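Long-range contacts in L-threonine-O-3-phosphate decarboxylase (Porphyromonas gingivalis, PDB 3FKD), which probably binds pyridoxal 5'-phosphate and is thought to decarboxylate L-threonine O-3-phosphate: residues 28-33 with 199-204; 79-84 with 103-108; 136-141 with 275-280. All coordinates share one frame; numbering follows the deposited sequence.

In the fold
All three contacts are buried, but they join different parts of an aminotransferase-like fold. Interaction 3 is the most central, about 9 Å from its centre to that of the chain, whereas interactions 1 and 2 lie about 16 and 15 Å out and both touch the second subunit. Interaction 2 packs two neighbouring helices on the seven-stranded sheet with small apolar groups and one aromatic ring. Interaction 3 links a loop leaving that same sheet to the other, five-stranded one, largely through proline, threonine and an aromatic edge facing carbonyls. Interaction 1 differs in bringing a lysine ammonium to a backbone carbonyl. No two contacts touch; interactions 2 and 3 come nearest, about 7 Å apart between nearest atoms.

Interaction 1 of 3, residues 28-33 with 199-204; sequences GDKDHL and YGIPGL
Lys30, just ahead of helix 31-39, and Leu33 in its first turn reach to the loop that follows helix 196-199, joining the N-terminal part of this aminotransferase-type chain to a bend ahead of strand 207-210. The polar part of the contact centres on the lysine ammonium and the carbonyl of Tyr199. The hydrogen bond from Lys30 NZ to Tyr199 O is very short as modelled, 2.4 Å, and NZ is also tight against Ile201, so the exact position of the ammonium is doubtful. The lysine chain is bent at its second torsion (chi2 147°), which directs it to the carbonyl. Gly200, with a positive phi of 71°, is where the backbone turns away from the helix, and its own carbonyl oxygen lies 3.2 Å from Lys30 NZ.

The apolar part lies beside this bond. Ile201 presents its CG2 branch to both Lys30 and Leu33, the approach to the lysine being the tight and doubtful one, and it also packs on Ile239 of helix 230-241, while Leu33 meets Ala235 of the same helix. The second subunit closes in as well: its Arg45 packs on Lys30 and its Ile44 on Ile201, which places the contact at the dimer interface. Leu33, with CG anti to the backbone N (chi1 166°), sends CD2 to within 3.9 Å of Ile201 CG2.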
loop_
_atom_site.group_PDB
_atom_site.type_symbol
_atom_site.label_atom_id
_atom_site.label_comp_id
_atom_site.label_asym_id
_atom_site.label_seq_id
_atom_site.Cartn_x
_atom_site.Cartn_y
_atom_site.Cartn_z
ATOM N N GLY A 28 2.664 -17.055 17.169
ATOM C CA GLY A 28 2.311 -18.049 16.168
ATOM C C GLY A 28 3.522 -18.819 15.649
ATOM O O GLY A 28 4.645 -18.369 15.793
ATOM N N ASP A 29 3.302 -20.002 15.069
ATOM C CA ASP A 29 4.379 -20.720 14.374
ATOM C C ASP A 29 4.568 -20.176 12.947
ATOM O O ASP A 29 3.691 -20.330 12.080
ATOM C CB ASP A 29 4.103 -22.212 14.316
ATOM C CG ASP A 29 5.319 -23.012 13.881
ATOM O OD1 ASP A 29 6.280 -22.417 13.305
ATOM O OD2 ASP A 29 5.311 -24.253 14.132
ATOM N N LYS A 30 5.716 -19.549 12.708
ATOM C CA LYS A 30 5.903 -18.794 11.484
ATOM C C LYS A 30 7.050 -19.318 10.682
ATOM O O LYS A 30 7.379 -18.731 9.645
ATOM C CB LYS A 30 6.181 -17.320 11.804
ATOM C CG LYS A 30 4.961 -16.415 11.746
ATOM C CD LYS A 30 5.098 -15.297 12.796
ATOM C CE LYS A 30 3.967 -14.279 12.652
ATOM N NZ LYS A 30 3.574 -14.188 11.197
ATOM N N ASP A 31 7.674 -20.395 11.157
ATOM C CA ASP A 31 8.819 -20.973 10.441
ATOM C C ASP A 31 8.357 -21.360 9.047
ATOM O O ASP A 31 9.043 -21.079 8.065
ATOM C CB ASP A 31 9.428 -22.209 11.160
ATOM C CG ASP A 31 9.953 -21.893 12.585
ATOM O OD1 ASP A 31 10.477 -20.763 12.837
ATOM O OD2 ASP A 31 9.837 -22.800 13.459
ATOM N N HIS A 32 7.185 -21.981 8.965
ATOM C CA HIS A 32 6.741 -22.507 7.691
ATOM C C HIS A 32 6.151 -21.473 6.730
ATOM O O HIS A 32 6.386 -21.553 5.523
ATOM C CB HIS A 32 5.869 -23.728 7.890
ATOM C CG HIS A 32 6.624 -24.839 8.526
ATOM N ND1 HIS A 32 6.655 -25.026 9.896
ATOM C CD2 HIS A 32 7.484 -25.739 7.998
ATOM C CE1 HIS A 32 7.467 -26.030 10.176
ATOM N NE2 HIS A 32 7.977 -26.485 9.040
ATOM N N LEU A 33 5.417 -20.502 7.255
ATOM C CA LEU A 33 5.079 -19.384 6.438
ATOM C C LEU A 33 6.384 -18.770 5.898
ATOM O O LEU A 33 6.514 -18.500 4.710
ATOM C CB LEU A 33 4.273 -18.360 7.238
ATOM C CG LEU A 33 4.139 -16.982 6.582
ATOM C CD1 LEU A 33 3.499 -17.097 5.218
ATOM C CD2 LEU A 33 3.338 -16.034 7.444
ATOM N N TYR A 199 -2.210 -13.281 12.515
ATOM C CA TYR A 199 -1.104 -14.066 11.952
ATOM C C TYR A 199 0.278 -13.457 12.061
ATOM O O TYR A 199 1.228 -14.032 11.525
ATOM C CB TYR A 199 -1.359 -14.452 10.505
ATOM C CG TYR A 199 -2.763 -14.897 10.229
ATOM C CD1 TYR A 199 -3.256 -16.115 10.733
ATOM C CD2 TYR A 199 -3.608 -14.115 9.428
ATOM C CE1 TYR A 199 -4.566 -16.524 10.465
ATOM C CE2 TYR A 199 -4.898 -14.510 9.146
ATOM C CZ TYR A 199 -5.376 -15.711 9.668
ATOM O OH TYR A 199 -6.660 -16.070 9.365
ATOM N N GLY A 200 0.396 -12.325 12.754
ATOM C CA GLY A 200 1.695 -11.774 13.081
ATOM C C GLY A 200 2.432 -11.210 11.893
ATOM O O GLY A 200 3.651 -11.116 11.897
ATOM N N ILE A 201 1.692 -10.832 10.858
ATOM C CA ILE A 201 2.328 -10.260 9.687
ATOM C C ILE A 201 1.867 -8.830 9.313
ATOM O O ILE A 201 1.504 -8.544 8.168
ATOM C CB ILE A 201 2.368 -11.248 8.533
ATOM C CG1 ILE A 201 0.976 -11.819 8.287
ATOM C CG2 ILE A 201 3.332 -12.382 8.898
ATOM C CD1 ILE A 201 0.689 -12.111 6.856
ATOM N N PRO A 202 1.973 -7.918 10.288
ATOM C CA PRO A 202 1.663 -6.498 10.113
ATOM C C PRO A 202 2.518 -5.813 9.022
ATOM O O PRO A 202 2.029 -4.916 8.345
ATOM C CB PRO A 202 1.989 -5.877 11.492
ATOM C CG PRO A 202 2.628 -6.918 12.291
ATOM C CD PRO A 202 2.739 -8.185 11.519
ATOM N N GLY A 203 3.770 -6.240 8.873
ATOM C CA GLY A 203 4.670 -5.670 7.893
ATOM C C GLY A 203 4.386 -6.015 6.432
ATOM O O GLY A 203 4.863 -5.337 5.548
ATOM N N LEU A 204 3.598 -7.052 6.188
ATOM C CA LEU A 204 3.213 -7.443 4.856
ATOM C C LEU A 204 2.122 -6.578 4.254
ATOM O O LEU A 204 1.996 -6.512 3.037
ATOM C CB LEU A 204 2.776 -8.905 4.842
ATOM C CG LEU A 204 3.698 -9.941 4.208
ATOM C CD1 LEU A 204 5.087 -9.369 4.115
ATOM C CD2 LEU A 204 3.692 -11.251 5.019
#

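Interaction 2 of 3, residues 79-84 with 103-108; sequences AFYQIA and EDACRM
Phe80 meets helix 100-108 through its backbone and CB: its carbonyl O lies 3.7 Å from Ala105 CB, while the ring heads off towards Trp134 and, edge-to-face, Tyr102. Tyr81 covers more of the neighbouring helix. Its ring lies flat against Ala105, whose CB sits over the centre of one face at 4.0 Å and 11° from the normal, a CH-pi contact. With CG anti to the carbonyl carbon (chi1 -80°), the ring runs out alongside Asp104, and OH comes within 3.2 Å of Asp104 CB; the hydroxyl itself is hydrogen-bonded to Glu101. At the ring edge the selenium of Met108, a selenomethionine, approaches CE1 of Tyr81 to 3.8 Å, a Met-aromatic contact in which the two side chains cross at about a right angle.

Both helices pack on the seven-stranded sheet, and helix 100-108 is the crossover of a beta-alpha-beta unit linking parallel strands 91-96 and 112-117. The axes of the two segments run 30° apart and come as close as 8.4 Å, a spacing that the small side chains between them allow. Ala84 is one of these: its CB touches Ala105 CB at 3.7 Å and Ala105 O at 3.4 Å.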
loop_
_atom_site.group_PDB
_atom_site.type_symbol
_atom_site.label_atom_id
_atom_site.label_comp_id
_atom_site.label_asym_id
_atom_site.label_seq_id
_atom_site.Cartn_x
_atom_site.Cartn_y
_atom_site.Cartn_z
ATOM N N ALA A 79 -8.153 -0.245 3.480
ATOM C CA ALA A 79 -9.590 -0.467 3.309
ATOM C C ALA A 79 -10.490 0.582 3.991
ATOM O O ALA A 79 -11.547 0.876 3.475
ATOM C CB ALA A 79 -9.976 -1.858 3.763
ATOM N N PHE A 80 -10.083 1.115 5.152
ATOM C CA PHE A 80 -10.921 2.055 5.909
ATOM C C PHE A 80 -11.002 3.380 5.167
ATOM O O PHE A 80 -12.056 3.995 5.070
ATOM C CB PHE A 80 -10.378 2.289 7.326
ATOM C CG PHE A 80 -10.390 1.076 8.166
ATOM C CD1 PHE A 80 -11.530 0.291 8.245
ATOM C CD2 PHE A 80 -9.270 0.703 8.872
ATOM C CE1 PHE A 80 -11.541 -0.829 8.996
ATOM C CE2 PHE A 80 -9.278 -0.416 9.647
ATOM C CZ PHE A 80 -10.408 -1.182 9.709
ATOM N N TYR A 81 -9.845 3.785 4.662
ATOM C CA TYR A 81 -9.670 4.933 3.816
ATOM C C TYR A 81 -10.366 4.786 2.446
ATOM O O TYR A 81 -10.996 5.730 1.948
ATOM C CB TYR A 81 -8.178 5.113 3.640
ATOM C CG TYR A 81 -7.529 5.792 4.811
ATOM C CD1 TYR A 81 -7.471 7.192 4.891
ATOM C CD2 TYR A 81 -7.006 5.062 5.857
ATOM C CE1 TYR A 81 -6.889 7.827 5.967
ATOM C CE2 TYR A 81 -6.395 5.691 6.921
ATOM C CZ TYR A 81 -6.347 7.075 6.963
ATOM O OH TYR A 81 -5.755 7.690 8.033
ATOM N N GLN A 82 -10.236 3.623 1.807
ATOM C CA GLN A 82 -10.914 3.480 0.542
ATOM C C GLN A 82 -12.439 3.553 0.694
ATOM O O GLN A 82 -13.137 3.979 -0.234
ATOM C CB GLN A 82 -10.500 2.203 -0.189
ATOM C CG GLN A 82 -10.338 2.421 -1.704
ATOM C CD GLN A 82 -10.374 1.133 -2.504
ATOM O OE1 GLN A 82 -9.575 0.219 -2.288
ATOM N NE2 GLN A 82 -11.303 1.054 -3.438
ATOM N N ILE A 83 -12.949 3.105 1.843
ATOM C CA ILE A 83 -14.392 3.121 2.131
ATOM C C ILE A 83 -14.875 4.558 2.408
ATOM O O ILE A 83 -15.859 5.014 1.831
ATOM C CB ILE A 83 -14.728 2.218 3.353
ATOM C CG1 ILE A 83 -14.541 0.720 3.030
ATOM C CG2 ILE A 83 -16.136 2.489 3.877
ATOM C CD1 ILE A 83 -14.892 -0.180 4.220
ATOM N N ALA A 84 -14.171 5.245 3.303
ATOM C CA ALA A 84 -14.333 6.674 3.556
ATOM C C ALA A 84 -14.354 7.455 2.262
ATOM O O ALA A 84 -15.276 8.235 2.049
ATOM C CB ALA A 84 -13.224 7.187 4.428
ATOM N N GLU A 103 -11.499 7.277 12.480
ATOM C CA GLU A 103 -11.641 8.717 12.537
ATOM C C GLU A 103 -10.852 9.405 11.415
ATOM O O GLU A 103 -11.410 10.205 10.673
ATOM C CB GLU A 103 -11.209 9.266 13.884
ATOM C CG GLU A 103 -11.917 10.549 14.258
ATOM C CD GLU A 103 -11.255 11.295 15.432
ATOM O OE1 GLU A 103 -11.036 10.688 16.508
ATOM O OE2 GLU A 103 -10.959 12.511 15.271
ATOM N N ASP A 104 -9.562 9.087 11.308
ATOM C CA ASP A 104 -8.683 9.753 10.366
ATOM C C ASP A 104 -9.221 9.594 8.971
ATOM O O ASP A 104 -9.207 10.545 8.210
ATOM C CB ASP A 104 -7.258 9.211 10.434
ATOM C CG ASP A 104 -6.620 9.411 11.791
ATOM O OD1 ASP A 104 -6.995 10.392 12.494
ATOM O OD2 ASP A 104 -5.747 8.586 12.164
ATOM N N ALA A 105 -9.725 8.402 8.655
ATOM C CA ALA A 105 -10.330 8.170 7.341
ATOM C C ALA A 105 -11.510 9.089 7.073
ATOM O O ALA A 105 -11.578 9.745 6.029
ATOM C CB ALA A 105 -10.751 6.713 7.158
ATOM N N CYS A 106 -12.446 9.076 8.008
ATOM C CA CYS A 106 -13.668 9.844 7.928
ATOM C C CYS A 106 -13.369 11.342 7.808
ATOM O O CYS A 106 -14.102 12.077 7.157
ATOM C CB CYS A 106 -14.520 9.581 9.165
ATOM S SG CYS A 106 -15.593 8.119 9.063
ATOM N N ARG A 107 -12.310 11.800 8.463
ATOM C CA ARG A 107 -11.960 13.207 8.427
ATOM C C ARG A 107 -11.356 13.504 7.056
ATOM O O ARG A 107 -11.801 14.408 6.353
ATOM C CB ARG A 107 -10.988 13.583 9.560
ATOM C CG ARG A 107 -10.286 14.937 9.337
ATOM C CD ARG A 107 -9.146 15.194 10.283
ATOM N NE ARG A 107 -8.090 14.202 10.071
ATOM C CZ ARG A 107 -6.935 14.136 10.746
ATOM N NH1 ARG A 107 -6.646 15.031 11.691
ATOM N NH2 ARG A 107 -6.055 13.171 10.460
HETATM N N MSE A 108 -10.352 12.725 6.669
HETATM C CA MSE A 108 -9.675 13.001 5.422
HETATM C C MSE A 108 -10.702 13.150 4.334
HETATM O O MSE A 108 -10.576 14.020 3.476
HETATM C CB MSE A 108 -8.665 11.917 5.081
HETATM C CG MSE A 108 -8.105 12.008 3.679
HETATM SE SE MSE A 108 -6.770 10.613 3.409
HETATM C CE MSE A 108 -6.725 10.592 1.463
#

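Interaction 3 of 3, residues 136-141 with 275-280; sequences CNPNNP and SGTTFF
Phe279 turns the edge of its ring to the backbone of Asn139 and Pro141, with Asn140 passing obliquely; CD1, CE1 and CZ make the contact. The loop it meets, Asn137 to Pro141, carries the Asn-Pro-Asn-Asn-Pro sequence of class I and II aminotransferases, a motif that in relatives borders the pyridoxal phosphate pocket, and both of its prolines follow cis peptide bonds. Strand 279-284 belongs to the five-stranded sheet, so the contact joins this loop, which leaves the seven-stranded sheet, to the other sheet of the chain.

Two carbonyl oxygens face the ring edge, where the C-H groups are slightly positive: Asn139 O lies 3.4 Å from Phe279 CE1, and Pro141 O lies in the ring plane beside CD1. Asn140 CA approaches obliquely, at 3.8 Å from CE1. One face of the ring is covered by CG2 of Thr277 from its own segment, 3.6 Å above the plane and over its centre, and Tyr169 meets the ring edge-to-face.

Earlier in the loop, Pro138 lies across Thr277 at about a right angle, with Pro138 CG 3.8 Å from Thr277 CB. The threonine's hydroxyl, set opposite the main-chain N (chi1 -165°), is hydrogen-bonded to the carbonyl of Phe172. Within the turn of 275-280, Ser275 OG donates to Phe279 O at 2.8 Å, 16° out of the carbonyl plane.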
loop_
_atom_site.group_PDB
_atom_site.type_symbol
_atom_site.label_atom_id
_atom_site.label_comp_id
_atom_site.label_asym_id
_atom_site.label_seq_id
_atom_site.Cartn_x
_atom_site.Cartn_y
_atom_site.Cartn_z
ATOM N N CYS A 136 -15.912 -2.293 15.994
ATOM C CA CYS A 136 -14.864 -3.290 15.945
ATOM C C CYS A 136 -15.142 -4.205 17.106
ATOM O O CYS A 136 -15.340 -3.765 18.227
ATOM C CB CYS A 136 -13.482 -2.631 15.998
ATOM S SG CYS A 136 -12.092 -3.738 16.189
ATOM N N ASN A 137 -15.191 -5.489 16.813
ATOM C CA ASN A 137 -15.653 -6.447 17.785
ATOM C C ASN A 137 -14.773 -7.700 17.748
ATOM O O ASN A 137 -14.742 -8.385 16.726
ATOM C CB ASN A 137 -17.126 -6.771 17.478
ATOM C CG ASN A 137 -17.716 -7.736 18.467
ATOM O OD1 ASN A 137 -17.488 -7.599 19.644
ATOM N ND2 ASN A 137 -18.453 -8.721 18.001
ATOM N N PRO A 138 -14.036 -7.990 18.850
ATOM C CA PRO A 138 -13.915 -7.193 20.085
ATOM C C PRO A 138 -13.126 -5.928 19.814
ATOM O O PRO A 138 -12.245 -5.942 18.967
ATOM C CB PRO A 138 -13.105 -8.109 21.018
ATOM C CG PRO A 138 -12.372 -8.974 20.143
ATOM C CD PRO A 138 -13.288 -9.245 18.972
ATOM N N ASN A 139 -13.436 -4.860 20.533
ATOM C CA ASN A 139 -12.891 -3.531 20.267
ATOM C C ASN A 139 -11.463 -3.289 20.757
ATOM O O ASN A 139 -11.094 -3.726 21.813
ATOM C CB ASN A 139 -13.831 -2.479 20.864
ATOM C CG ASN A 139 -13.479 -1.072 20.438
ATOM O OD1 ASN A 139 -13.377 -0.767 19.243
ATOM N ND2 ASN A 139 -13.301 -0.199 21.409
ATOM N N ASN A 140 -10.675 -2.592 19.951
ATOM C CA ASN A 140 -9.380 -2.009 20.308
ATOM C C ASN A 140 -9.668 -0.574 20.779
ATOM O O ASN A 140 -10.206 0.193 20.024
ATOM C CB ASN A 140 -8.536 -2.002 19.009
ATOM C CG ASN A 140 -7.252 -1.190 19.099
ATOM O OD1 ASN A 140 -6.660 -1.021 20.161
ATOM N ND2 ASN A 140 -6.793 -0.715 17.948
ATOM N N PRO A 141 -9.295 -0.198 22.023
ATOM C CA PRO A 141 -8.404 -0.844 22.992
ATOM C C PRO A 141 -9.155 -1.529 24.132
ATOM O O PRO A 141 -8.531 -2.201 24.932
ATOM C CB PRO A 141 -7.648 0.365 23.567
ATOM C CG PRO A 141 -8.544 1.593 23.287
ATOM C CD PRO A 141 -9.778 1.073 22.602
ATOM N N SER A 275 -12.489 -6.764 30.195
ATOM C CA SER A 275 -12.247 -6.981 28.781
ATOM C C SER A 275 -12.780 -8.289 28.242
ATOM O O SER A 275 -12.667 -9.288 28.888
ATOM C CB SER A 275 -10.745 -6.927 28.512
ATOM O OG SER A 275 -10.509 -6.984 27.118
ATOM N N GLY A 276 -13.284 -8.304 27.015
ATOM C CA GLY A 276 -13.669 -9.577 26.423
ATOM C C GLY A 276 -12.636 -10.274 25.521
ATOM O O GLY A 276 -12.976 -11.201 24.790
ATOM N N THR A 277 -11.383 -9.836 25.555
ATOM C CA THR A 277 -10.394 -10.436 24.689
ATOM C C THR A 277 -9.023 -10.394 25.337
ATOM O O THR A 277 -8.929 -10.098 26.505
ATOM C CB THR A 277 -10.376 -9.778 23.277
ATOM O OG1 THR A 277 -9.648 -10.606 22.381
ATOM C CG2 THR A 277 -9.705 -8.401 23.294
ATOM N N THR A 278 -7.959 -10.649 24.574
ATOM C CA THR A 278 -6.634 -10.858 25.166
ATOM C C THR A 278 -5.762 -9.600 25.354
ATOM O O THR A 278 -4.625 -9.682 25.828
ATOM C CB THR A 278 -5.859 -11.877 24.375
ATOM O OG1 THR A 278 -5.788 -11.407 23.042
ATOM C CG2 THR A 278 -6.595 -13.185 24.337
ATOM N N PHE A 279 -6.289 -8.449 24.989
ATOM C CA PHE A 279 -5.687 -7.199 25.432
ATOM C C PHE A 279 -6.752 -6.389 26.192
ATOM O O PHE A 279 -7.939 -6.685 26.093
ATOM C CB PHE A 279 -5.153 -6.404 24.236
ATOM C CG PHE A 279 -6.174 -6.189 23.166
ATOM C CD1 PHE A 279 -7.056 -5.139 23.247
ATOM C CD2 PHE A 279 -6.256 -7.064 22.084
ATOM C CE1 PHE A 279 -8.010 -4.963 22.276
ATOM C CE2 PHE A 279 -7.202 -6.892 21.102
ATOM C CZ PHE A 279 -8.071 -5.849 21.173
ATOM N N PHE A 280 -6.329 -5.354 26.914
ATOM C CA PHE A 280 -7.220 -4.634 27.844
ATOM C C PHE A 280 -6.629 -3.276 28.250
ATOM O O PHE A 280 -5.432 -3.055 28.163
ATOM C CB PHE A 280 -7.493 -5.504 29.126
ATOM C CG PHE A 280 -6.237 -6.004 29.774
ATOM C CD1 PHE A 280 -5.515 -5.189 30.635
ATOM C CD2 PHE A 280 -5.727 -7.251 29.456
ATOM C CE1 PHE A 280 -4.344 -5.618 31.201
ATOM C CE2 PHE A 280 -4.544 -7.680 29.998
ATOM C CZ PHE A 280 -3.856 -6.861 30.901
#